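Local atomic coordinates of diguanylate cyclase DosC (Escherichia coli, PDB entry 4ZVA), a protein that senses oxygen through a haem-binding globin domain and, as a diguanylate cyclase, makes the second messenger cyclic di-GMP, probably under control of that haem. Residues Glu104-Ile118 / Val131-Met143. Numbering follows the deposited sequence.
Sequences EMGFRVLKKILYPVI and VYHFSINSIDIAM. With HEM (protoporphyrin IX containing Fe), chain C.
With CG anti to the carbonyl carbon (chi1 -81°), Phe107 carries its ring from helix 100-119 towards Met143, whose side chain, with CG anti to the backbone N, lies along the ring and runs the opposite way. The two helices, 100-119 and 125-147, form the antiparallel G-H pair expected of a globin fold; the axes of the segments come within 10.7 Å and run at 162° to each other. Met143 CB sits over the centre of the Phe107 ring, 3.6 Å from its centroid, a CH-pi contact, while SD approaches obliquely as a Met-aromatic partner. The haem methyl CMC lies against the opposite face, so the flat ring is a slab between haem and helix 125-147; Ile139 CG2 meets its edge.

Lys111 and Ile139 interlock as knobs into holes. The methylenes of Lys111 suit the apolar side of a hole made by Ile136, Ile139, Met143 and Asp140, with Lys111 CG 3.8 Å from Ile136 CD1, and the bend at chi3 turns the amine to the acid. Lys111 NZ donates to the syn lone pair of Asp140 OD1 at 2.8 Å. Asp140 OD2 binds Lys111 of the second subunit, and the reciprocal bridge returns to this Lys111, so the buried charges are paired across the dimer.

Nearer residue 118, Leu114 CD2 packs on Ser135 CB, a small residue whose OG donates to Val131 O, and Ile118 CD1 packs against Val131 CG1. Tyr115 CD1 lies over the centre of the Tyr132 ring in an edge-to-face stack, planes at 71°. Tyrosine suits position 132 by offering both a flat face and a hydroxyl: a water in the ring plane accepts from Tyr132 OH at 2.6 Å and donates to Lys111 O.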
ATOM      1  N   GLU A 104      -0.886  -7.402  -7.067  1.00 45.37           N
ATOM      2  CA  GLU A 104      -0.786  -6.727  -5.777  1.00 46.68           C
ATOM      3  C   GLU A 104       0.609  -6.888  -5.182  1.00 40.66           C
ATOM      4  O   GLU A 104       1.165  -5.946  -4.616  1.00 39.43           O
ATOM      5  CB  GLU A 104      -1.835  -7.267  -4.802  1.00 42.53           C
ATOM      6  CG  GLU A 104      -1.790  -6.608  -3.432  1.00 49.29           C
ATOM      7  CD  GLU A 104      -2.616  -7.346  -2.398  1.00 56.25           C
ATOM      8  OE1 GLU A 104      -3.859  -7.360  -2.522  1.00 53.13           O
ATOM      9  OE2 GLU A 104      -2.017  -7.915  -1.461  1.00 55.37           O
ATOM     10  N   MET A 105       1.166  -8.087  -5.320  1.00 38.67           N
ATOM     11  CA  MET A 105       2.522  -8.372  -4.868  1.00 40.51           C
ATOM     12  C   MET A 105       3.537  -7.496  -5.597  1.00 47.87           C
ATOM     13  O   MET A 105       4.536  -7.073  -5.015  1.00 40.40           O
ATOM     14  CB  MET A 105       2.852  -9.854  -5.073  1.00 42.20           C
ATOM     15  CG  MET A 105       4.247 -10.266  -4.621  1.00 46.08           C
ATOM     16  SD  MET A 105       5.501 -10.125  -5.914  1.00 54.40           S
ATOM     17  CE  MET A 105       4.897 -11.317  -7.103  1.00 58.11           C
ATOM     18  N   GLY A 106       3.277  -7.229  -6.873  1.00 45.45           N
ATOM     19  CA  GLY A 106       4.138  -6.363  -7.657  1.00 41.53           C
ATOM     20  C   GLY A 106       4.155  -4.955  -7.098  1.00 38.32           C
ATOM     21  O   GLY A 106       5.212  -4.335  -6.979  1.00 43.13           O
ATOM     22  N   PHE A 107       2.977  -4.454  -6.743  1.00 37.40           N
ATOM     23  CA  PHE A 107       2.851  -3.132  -6.146  1.00 38.21           C
ATOM     24  C   PHE A 107       3.579  -3.040  -4.811  1.00 42.11           C
ATOM     25  O   PHE A 107       4.160  -2.003  -4.486  1.00 38.77           O
ATOM     26  CB  PHE A 107       1.381  -2.765  -5.955  1.00 41.44           C
ATOM     27  CG  PHE A 107       0.718  -2.246  -7.197  1.00 42.18           C
ATOM     28  CD1 PHE A 107       0.824  -0.911  -7.545  1.00 43.14           C
ATOM     29  CD2 PHE A 107      -0.017  -3.089  -8.011  1.00 48.23           C
ATOM     30  CE1 PHE A 107       0.213  -0.426  -8.687  1.00 40.47           C
ATOM     31  CE2 PHE A 107      -0.631  -2.612  -9.153  1.00 47.53           C
ATOM     32  CZ  PHE A 107      -0.515  -1.278  -9.491  1.00 44.84           C
ATOM     33  N   ARG A 108       3.530  -4.114  -4.030  1.00 39.58           N
ATOM     34  CA  ARG A 108       4.204  -4.130  -2.739  1.00 41.10           C
ATOM     35  C   ARG A 108       5.713  -4.067  -2.935  1.00 34.64           C
ATOM     36  O   ARG A 108       6.413  -3.358  -2.214  1.00 34.65           O
ATOM     37  CB  ARG A 108       3.827  -5.371  -1.930  1.00 41.20           C
ATOM     38  CG  ARG A 108       4.327  -5.317  -0.491  1.00 43.14           C
ATOM     39  CD  ARG A 108       3.928  -6.550   0.305  1.00 38.93           C
ATOM     40  NE  ARG A 108       4.658  -7.740  -0.115  1.00 39.79           N
ATOM     41  CZ  ARG A 108       5.907  -8.011   0.245  1.00 44.98           C
ATOM     42  NH1 ARG A 108       6.569  -7.170   1.030  1.00 50.27           N
ATOM     43  NH2 ARG A 108       6.497  -9.120  -0.180  1.00 44.11           N
ATOM     44  N   VAL A 109       6.205  -4.819  -3.916  1.00 37.71           N
ATOM     45  CA  VAL A 109       7.624  -4.807  -4.252  1.00 37.84           C
ATOM     46  C   VAL A 109       8.069  -3.408  -4.660  1.00 34.22           C
ATOM     47  O   VAL A 109       9.103  -2.920  -4.200  1.00 40.58           O
ATOM     48  CB  VAL A 109       7.945  -5.796  -5.394  1.00 33.46           C
ATOM     49  CG1 VAL A 109       9.369  -5.606  -5.878  1.00 31.87           C
ATOM     50  CG2 VAL A 109       7.718  -7.227  -4.933  1.00 35.31           C
ATOM     51  N   LEU A 110       7.270  -2.764  -5.507  1.00 35.69           N
ATOM     52  CA  LEU A 110       7.564  -1.416  -5.981  1.00 36.58           C
ATOM     53  C   LEU A 110       7.646  -0.428  -4.821  1.00 39.64           C
ATOM     54  O   LEU A 110       8.603   0.336  -4.716  1.00 35.69           O
ATOM     55  CB  LEU A 110       6.506  -0.955  -6.985  1.00 36.80           C
ATOM     56  CG  LEU A 110       6.672   0.469  -7.520  1.00 35.98           C
ATOM     57  CD1 LEU A 110       8.012   0.620  -8.240  1.00 34.78           C
ATOM     58  CD2 LEU A 110       5.514   0.850  -8.433  1.00 36.41           C
ATOM     59  N   LYS A 111       6.637  -0.444  -3.956  1.00 34.11           N
ATOM     60  CA  LYS A 111       6.619   0.433  -2.791  1.00 33.63           C
ATOM     61  C   LYS A 111       7.792   0.145  -1.857  1.00 32.83           C
ATOM     62  O   LYS A 111       8.350   1.059  -1.248  1.00 34.62           O
ATOM     63  CB  LYS A 111       5.294   0.293  -2.035  1.00 36.18           C
ATOM     64  CG  LYS A 111       4.111   0.921  -2.753  1.00 40.57           C
ATOM     65  CD  LYS A 111       2.799   0.699  -2.011  1.00 33.36           C
ATOM     66  CE  LYS A 111       2.349  -0.751  -2.101  1.00 34.39           C
ATOM     67  NZ  LYS A 111       0.994  -0.951  -1.514  1.00 36.34           N
ATOM     68  N   LYS A 112       8.175  -1.124  -1.765  1.00 32.60           N
ATOM     69  CA  LYS A 112       9.272  -1.531  -0.896  1.00 37.19           C
ATOM     70  C   LYS A 112      10.611  -0.953  -1.358  1.00 37.36           C
ATOM     71  O   LYS A 112      11.374  -0.425  -0.552  1.00 30.69           O
ATOM     72  CB  LYS A 112       9.361  -3.055  -0.824  1.00 36.55           C
ATOM     73  CG  LYS A 112      10.537  -3.556   0.002  1.00 42.94           C
ATOM     74  CD  LYS A 112      10.614  -5.075   0.020  1.00 49.42           C
ATOM     75  CE  LYS A 112      11.874  -5.546   0.729  1.00 49.47           C
ATOM     76  NZ  LYS A 112      11.957  -7.032   0.798  1.00 52.17           N
ATOM     77  N   ILE A 113      10.900  -1.066  -2.651  1.00 32.45           N
ATOM     78  CA  ILE A 113      12.190  -0.625  -3.177  1.00 36.79           C
ATOM     79  C   ILE A 113      12.246   0.884  -3.404  1.00 35.25           C
ATOM     80  O   ILE A 113      13.325   1.450  -3.588  1.00 34.62           O
ATOM     81  CB  ILE A 113      12.532  -1.339  -4.497  1.00 35.98           C
ATOM     82  CG1 ILE A 113      11.485  -1.028  -5.569  1.00 34.18           C
ATOM     83  CG2 ILE A 113      12.650  -2.834  -4.269  1.00 41.26           C
ATOM     84  CD1 ILE A 113      11.829  -1.601  -6.935  1.00 37.89           C
ATOM     85  N   LEU A 114      11.084   1.529  -3.393  1.00 33.34           N
ATOM     86  CA  LEU A 114      11.015   2.976  -3.568  1.00 32.04           C
ATOM     87  C   LEU A 114      11.554   3.706  -2.342  1.00 34.42           C
ATOM     88  O   LEU A 114      12.175   4.760  -2.465  1.00 29.21           O
ATOM     89  CB  LEU A 114       9.577   3.424  -3.848  1.00 32.18           C
ATOM     90  CG  LEU A 114       9.368   4.940  -3.960  1.00 34.51           C
ATOM     91  CD1 LEU A 114      10.200   5.522  -5.100  1.00 32.61           C
ATOM     92  CD2 LEU A 114       7.897   5.293  -4.125  1.00 34.70           C
ATOM     93  N   TYR A 115      11.308   3.148  -1.159  1.00 32.29           N
ATOM     94  CA  TYR A 115      11.698   3.816   0.082  1.00 32.69           C
ATOM     95  C   TYR A 115      13.210   4.070   0.202  1.00 26.80           C
ATOM     96  O   TYR A 115      13.606   5.195   0.501  1.00 30.82           O
ATOM     97  CB  TYR A 115      11.208   3.023   1.301  1.00 30.64           C
ATOM     98  CG  TYR A 115      11.652   3.616   2.621  1.00 30.92           C
ATOM     99  CD1 TYR A 115      10.986   4.700   3.177  1.00 31.00           C
ATOM    100  CD2 TYR A 115      12.737   3.091   3.312  1.00 36.75           C
ATOM    101  CE1 TYR A 115      11.388   5.247   4.380  1.00 32.12           C
ATOM    102  CE2 TYR A 115      13.147   3.631   4.519  1.00 37.23           C
ATOM    103  CZ  TYR A 115      12.466   4.707   5.047  1.00 37.73           C
ATOM    104  OH  TYR A 115      12.866   5.248   6.250  1.00 47.20           O
ATOM    105  N   PRO A 116      14.060   3.043  -0.025  1.00 28.44           N
ATOM    106  CA  PRO A 116      15.497   3.321   0.113  1.00 32.75           C
ATOM    107  C   PRO A 116      15.998   4.388  -0.862  1.00 34.56           C
ATOM    108  O   PRO A 116      16.958   5.097  -0.561  1.00 34.47           O
ATOM    109  CB  PRO A 116      16.147   1.967  -0.187  1.00 33.84           C
ATOM    110  CG  PRO A 116      15.091   0.967   0.094  1.00 34.18           C
ATOM    111  CD  PRO A 116      13.819   1.621  -0.327  1.00 31.20           C
ATOM    112  N   VAL A 117      15.351   4.490  -2.018  1.00 33.46           N
ATOM    113  CA  VAL A 117      15.686   5.514  -3.003  1.00 33.00           C
ATOM    114  C   VAL A 117      15.378   6.908  -2.456  1.00 35.59           C
ATOM    115  O   VAL A 117      16.178   7.834  -2.595  1.00 32.62           O
ATOM    116  CB  VAL A 117      14.918   5.287  -4.321  1.00 33.73           C
ATOM    117  CG1 VAL A 117      14.990   6.518  -5.209  1.00 35.16           C
ATOM    118  CG2 VAL A 117      15.474   4.075  -5.045  1.00 37.29           C
ATOM    119  N   ILE A 118      14.218   7.049  -1.823  1.00 31.95           N
ATOM    120  CA  ILE A 118      13.827   8.319  -1.220  1.00 26.12           C
ATOM    121  C   ILE A 118      14.670   8.606   0.020  1.00 33.29           C
ATOM    122  O   ILE A 118      15.079   9.744   0.260  1.00 31.10           O
ATOM    123  CB  ILE A 118      12.325   8.323  -0.850  1.00 30.89           C
ATOM    124  CG1 ILE A 118      11.475   8.197  -2.117  1.00 29.16           C
ATOM    125  CG2 ILE A 118      11.955   9.589  -0.092  1.00 27.22           C
ATOM    126  CD1 ILE A 118       9.980   8.206  -1.865  1.00 28.36           C
ATOM    127  N   VAL A 131       7.305  13.282   0.746  1.00 30.50           N
ATOM    128  CA  VAL A 131       7.481  12.730  -0.590  1.00 26.23           C
ATOM    129  C   VAL A 131       7.099  11.255  -0.601  1.00 26.76           C
ATOM    130  O   VAL A 131       6.422  10.781  -1.513  1.00 30.19           O
ATOM    131  CB  VAL A 131       8.931  12.902  -1.093  1.00 26.68           C
ATOM    132  CG1 VAL A 131       9.174  12.057  -2.329  1.00 29.41           C
ATOM    133  CG2 VAL A 131       9.214  14.365  -1.383  1.00 30.40           C
ATOM    134  N   TYR A 132       7.538  10.533   0.423  1.00 25.70           N
ATOM    135  CA  TYR A 132       7.228   9.118   0.554  1.00 27.47           C
ATOM    136  C   TYR A 132       5.722   8.910   0.736  1.00 27.95           C
ATOM    137  O   TYR A 132       5.144   7.990   0.162  1.00 30.66           O
ATOM    138  CB  TYR A 132       8.008   8.521   1.726  1.00 30.81           C
ATOM    139  CG  TYR A 132       7.727   7.066   2.011  1.00 32.50           C
ATOM    140  CD1 TYR A 132       8.030   6.082   1.082  1.00 29.06           C
ATOM    141  CD2 TYR A 132       7.184   6.674   3.228  1.00 29.73           C
ATOM    142  CE1 TYR A 132       7.785   4.745   1.349  1.00 31.86           C
ATOM    143  CE2 TYR A 132       6.936   5.347   3.505  1.00 30.61           C
ATOM    144  CZ  TYR A 132       7.236   4.386   2.566  1.00 34.42           C
ATOM    145  OH  TYR A 132       6.986   3.063   2.848  1.00 35.77           O
ATOM    146  N   HIS A 133       5.095   9.779   1.523  1.00 30.26           N
ATOM    147  CA  HIS A 133       3.648   9.712   1.742  1.00 35.45           C
ATOM    148  C   HIS A 133       2.862   9.915   0.451  1.00 35.89           C
ATOM    149  O   HIS A 133       2.001   9.105   0.109  1.00 33.05           O
ATOM    150  CB  HIS A 133       3.216  10.753   2.774  1.00 33.57           C
ATOM    151  CG  HIS A 133       1.731  10.919   2.880  1.00 35.24           C
ATOM    152  ND1 HIS A 133       1.086  12.085   2.531  1.00 36.46           N
ATOM    153  CD2 HIS A 133       0.765  10.059   3.284  1.00 33.68           C
ATOM    154  CE1 HIS A 133      -0.215  11.941   2.724  1.00 41.84           C
ATOM    155  NE2 HIS A 133      -0.435  10.722   3.179  1.00 36.45           N
ATOM    156  N   PHE A 134       3.161  10.998  -0.260  1.00 36.77           N
ATOM    157  CA  PHE A 134       2.518  11.273  -1.542  1.00 32.15           C
ATOM    158  C   PHE A 134       2.702  10.110  -2.506  1.00 33.76           C
ATOM    159  O   PHE A 134       1.767   9.719  -3.207  1.00 33.28           O
ATOM    160  CB  PHE A 134       3.071  12.560  -2.163  1.00 33.26           C
ATOM    161  CG  PHE A 134       2.518  12.857  -3.529  1.00 37.82           C
ATOM    162  CD1 PHE A 134       1.267  13.437  -3.670  1.00 35.19           C
ATOM    163  CD2 PHE A 134       3.245  12.558  -4.670  1.00 35.14           C
ATOM    164  CE1 PHE A 134       0.751  13.710  -4.922  1.00 36.68           C
ATOM    165  CE2 PHE A 134       2.734  12.829  -5.926  1.00 37.70           C
ATOM    166  CZ  PHE A 134       1.485  13.407  -6.052  1.00 35.68           C
ATOM    167  N   SER A 135       3.909   9.553  -2.525  1.00 31.44           N
ATOM    168  CA  SER A 135       4.237   8.443  -3.410  1.00 33.18           C
ATOM    169  C   SER A 135       3.446   7.188  -3.054  1.00 36.88           C
ATOM    170  O   SER A 135       2.915   6.519  -3.935  1.00 32.90           O
ATOM    171  CB  SER A 135       5.736   8.145  -3.361  1.00 32.63           C
ATOM    172  OG  SER A 135       6.494   9.255  -3.818  1.00 33.53           O
ATOM    173  N   ILE A 136       3.381   6.863  -1.766  1.00 34.80           N
ATOM    174  CA  ILE A 136       2.636   5.688  -1.322  1.00 38.35           C
ATOM    175  C   ILE A 136       1.155   5.827  -1.670  1.00 29.97           C
ATOM    176  O   ILE A 136       0.555   4.916  -2.240  1.00 39.46           O
ATOM    177  CB  ILE A 136       2.784   5.448   0.193  1.00 34.25           C
ATOM    178  CG1 ILE A 136       4.210   5.006   0.527  1.00 30.20           C
ATOM    179  CG2 ILE A 136       1.802   4.387   0.666  1.00 38.29           C
ATOM    180  CD1 ILE A 136       4.633   3.723  -0.166  1.00 35.30           C
ATOM    181  N   ASN A 137       0.573   6.974  -1.335  1.00 33.34           N
ATOM    182  CA  ASN A 137      -0.836   7.218  -1.615  1.00 36.02           C
ATOM    183  C   ASN A 137      -1.130   7.221  -3.113  1.00 41.18           C
ATOM    184  O   ASN A 137      -2.179   6.748  -3.545  1.00 32.91           O
ATOM    185  CB  ASN A 137      -1.279   8.538  -0.982  1.00 36.23           C
ATOM    186  CG  ASN A 137      -1.556   8.406   0.504  1.00 39.97           C
ATOM    187  OD1 ASN A 137      -1.188   7.412   1.130  1.00 42.72           O
ATOM    188  ND2 ASN A 137      -2.193   9.417   1.078  1.00 38.67           N
ATOM    189  N   SER A 138      -0.198   7.749  -3.902  1.00 34.08           N
ATOM    190  CA  SER A 138      -0.340   7.762  -5.355  1.00 32.15           C
ATOM    191  C   SER A 138      -0.297   6.357  -5.943  1.00 33.35           C
ATOM    192  O   SER A 138      -1.091   6.016  -6.817  1.00 37.43           O
ATOM    193  CB  SER A 138       0.755   8.621  -5.998  1.00 32.80           C
ATOM    194  OG  SER A 138       0.593   9.985  -5.649  1.00 35.77           O
ATOM    195  N   ILE A 139       0.643   5.546  -5.474  1.00 31.79           N
ATOM    196  CA  ILE A 139       0.778   4.187  -5.975  1.00 28.71           C
ATOM    197  C   ILE A 139      -0.439   3.354  -5.571  1.00 38.30           C
ATOM    198  O   ILE A 139      -0.961   2.572  -6.370  1.00 33.05           O
ATOM    199  CB  ILE A 139       2.072   3.527  -5.466  1.00 29.82           C
ATOM    200  CG1 ILE A 139       3.291   4.225  -6.078  1.00 38.93           C
ATOM    201  CG2 ILE A 139       2.106   2.044  -5.816  1.00 31.40           C
ATOM    202  CD1 ILE A 139       4.612   3.663  -5.626  1.00 31.47           C
ATOM    203  N   ASP A 140      -0.898   3.542  -4.336  1.00 30.19           N
ATOM    204  CA  ASP A 140      -2.059   2.809  -3.833  1.00 34.76           C
ATOM    205  C   ASP A 140      -3.358   3.167  -4.552  1.00 34.32           C
ATOM    206  O   ASP A 140      -4.157   2.283  -4.863  1.00 39.77           O
ATOM    207  CB  ASP A 140      -2.228   3.050  -2.332  1.00 28.37           C
ATOM    208  CG  ASP A 140      -1.343   2.150  -1.492  1.00 27.96           C
ATOM    209  OD1 ASP A 140      -0.792   1.174  -2.042  1.00 32.32           O
ATOM    210  OD2 ASP A 140      -1.210   2.410  -0.276  1.00 37.65           O
ATOM    211  N   ILE A 141      -3.575   4.456  -4.811  1.00 35.00           N
ATOM    212  CA  ILE A 141      -4.779   4.885  -5.516  1.00 41.82           C
ATOM    213  C   ILE A 141      -4.771   4.334  -6.944  1.00 41.42           C
ATOM    214  O   ILE A 141      -5.815   3.956  -7.477  1.00 45.35           O
ATOM    215  CB  ILE A 141      -4.941   6.436  -5.522  1.00 46.58           C
ATOM    216  CG1 ILE A 141      -6.324   6.835  -6.035  1.00 49.32           C
ATOM    217  CG2 ILE A 141      -3.877   7.124  -6.352  1.00 45.70           C
ATOM    218  CD1 ILE A 141      -7.425   6.559  -5.058  1.00 54.55           C
ATOM    219  N   ALA A 142      -3.590   4.279  -7.553  1.00 38.60           N
ATOM    220  CA  ALA A 142      -3.446   3.735  -8.895  1.00 37.68           C
ATOM    221  C   ALA A 142      -3.708   2.233  -8.906  1.00 38.22           C
ATOM    222  O   ALA A 142      -4.332   1.712  -9.831  1.00 38.49           O
ATOM    223  CB  ALA A 142      -2.060   4.037  -9.446  1.00 38.30           C
ATOM    224  N   MET A 143      -3.235   1.540  -7.873  1.00 34.64           N
ATOM    225  CA  MET A 143      -3.441   0.097  -7.770  1.00 40.05           C
ATOM    226  C   MET A 143      -4.921  -0.247  -7.668  1.00 46.35           C
ATOM    227  O   MET A 143      -5.387  -1.208  -8.280  1.00 48.65           O
ATOM    228  CB  MET A 143      -2.704  -0.486  -6.565  1.00 46.18           C
ATOM    229  CG  MET A 143      -3.031  -1.957  -6.335  1.00 44.44           C
ATOM    230  SD  MET A 143      -1.986  -2.786  -5.128  1.00 46.13           S
ATOM    231  CE  MET A 143      -2.532  -2.003  -3.616  1.00 50.83           C
TER
HETATM  232  CHA HEM C 201       2.229  -5.351 -18.857  1.00 50.82           C
HETATM  233  CHB HEM C 201       3.462  -8.963 -15.865  1.00 53.22           C
HETATM  234  CHC HEM C 201       2.593  -6.040 -12.111  1.00 45.73           C
HETATM  235  CHD HEM C 201       2.437  -2.228 -15.092  1.00 52.31           C
HETATM  236  C1A HEM C 201       2.672  -6.572 -18.396  1.00 51.08           C
HETATM  237  C2A HEM C 201       3.124  -7.700 -19.193  1.00 52.94           C
HETATM  238  C3A HEM C 201       3.462  -8.685 -18.359  1.00 47.65           C
HETATM  239  C4A HEM C 201       3.235  -8.232 -17.007  1.00 48.49           C
HETATM  240  CMA HEM C 201       4.000 -10.076 -18.756  1.00 53.16           C
HETATM  241  CAA HEM C 201       3.221  -7.769 -20.733  1.00 53.84           C
HETATM  242  CBA HEM C 201       4.162  -6.681 -21.241  1.00 55.05           C
HETATM  243  CGA HEM C 201       4.497  -6.927 -22.685  1.00 59.55           C
HETATM  244  O1A HEM C 201       4.499  -8.112 -23.109  1.00 55.39           O
HETATM  245  O2A HEM C 201       4.774  -5.934 -23.405  1.00 60.24           O
HETATM  246  C1B HEM C 201       3.359  -8.483 -14.582  1.00 50.16           C
HETATM  247  C2B HEM C 201       3.709  -9.202 -13.375  1.00 49.91           C
HETATM  248  C3B HEM C 201       3.464  -8.389 -12.329  1.00 46.82           C
HETATM  249  C4B HEM C 201       2.959  -7.138 -12.856  1.00 44.99           C
HETATM  250  CMB HEM C 201       4.255 -10.650 -13.379  1.00 48.46           C
HETATM  251  CAB HEM C 201       3.652  -8.622 -10.807  1.00 50.61           C
HETATM  252  CBB HEM C 201       4.178  -9.723 -10.264  1.00 54.45           C
HETATM  253  C1C HEM C 201       2.563  -4.744 -12.572  1.00 44.97           C
HETATM  254  C2C HEM C 201       2.594  -3.545 -11.759  1.00 46.69           C
HETATM  255  C3C HEM C 201       2.547  -2.483 -12.588  1.00 43.63           C
HETATM  256  C4C HEM C 201       2.491  -2.991 -13.945  1.00 46.19           C
HETATM  257  CMC HEM C 201       2.666  -3.570 -10.214  1.00 39.78           C
HETATM  258  CAC HEM C 201       2.557  -0.966 -12.269  1.00 41.83           C
HETATM  259  CBC HEM C 201       2.690  -0.450 -11.042  1.00 52.00           C
HETATM  260  C1D HEM C 201       2.360  -2.697 -16.387  1.00 49.03           C
HETATM  261  C2D HEM C 201       2.266  -1.866 -17.567  1.00 46.40           C
HETATM  262  C3D HEM C 201       2.204  -2.844 -18.751  1.00 52.07           C
HETATM  263  C4D HEM C 201       2.261  -4.163 -18.159  1.00 48.69           C
HETATM  264  CMD HEM C 201       2.247  -0.321 -17.605  1.00 43.78           C
HETATM  265  CAD HEM C 201       2.091  -2.518 -20.257  1.00 52.98           C
HETATM  266  CBD HEM C 201       0.796  -1.754 -20.521  1.00 54.03           C
HETATM  267  CGD HEM C 201       0.467  -1.779 -21.991  1.00 53.58           C
HETATM  268  O1D HEM C 201      -0.417  -0.993 -22.419  1.00 57.46           O
HETATM  269  O2D HEM C 201       1.086  -2.581 -22.736  1.00 55.34           O
HETATM  270  NA  HEM C 201       2.750  -6.939 -17.065  1.00 47.12           N
HETATM  271  NB  HEM C 201       2.906  -7.227 -14.232  1.00 45.74           N
HETATM  272  NC  HEM C 201       2.500  -4.369 -13.897  1.00 45.28           N
HETATM  273  ND  HEM C 201       2.351  -4.033 -16.777  1.00 49.06           N
HETATM  274 FE   HEM C 201       2.374  -5.666 -15.481  1.00 47.61          FE
HETATM  275  O   HOH W   1       7.927   1.097   1.497  1.00 33.75           O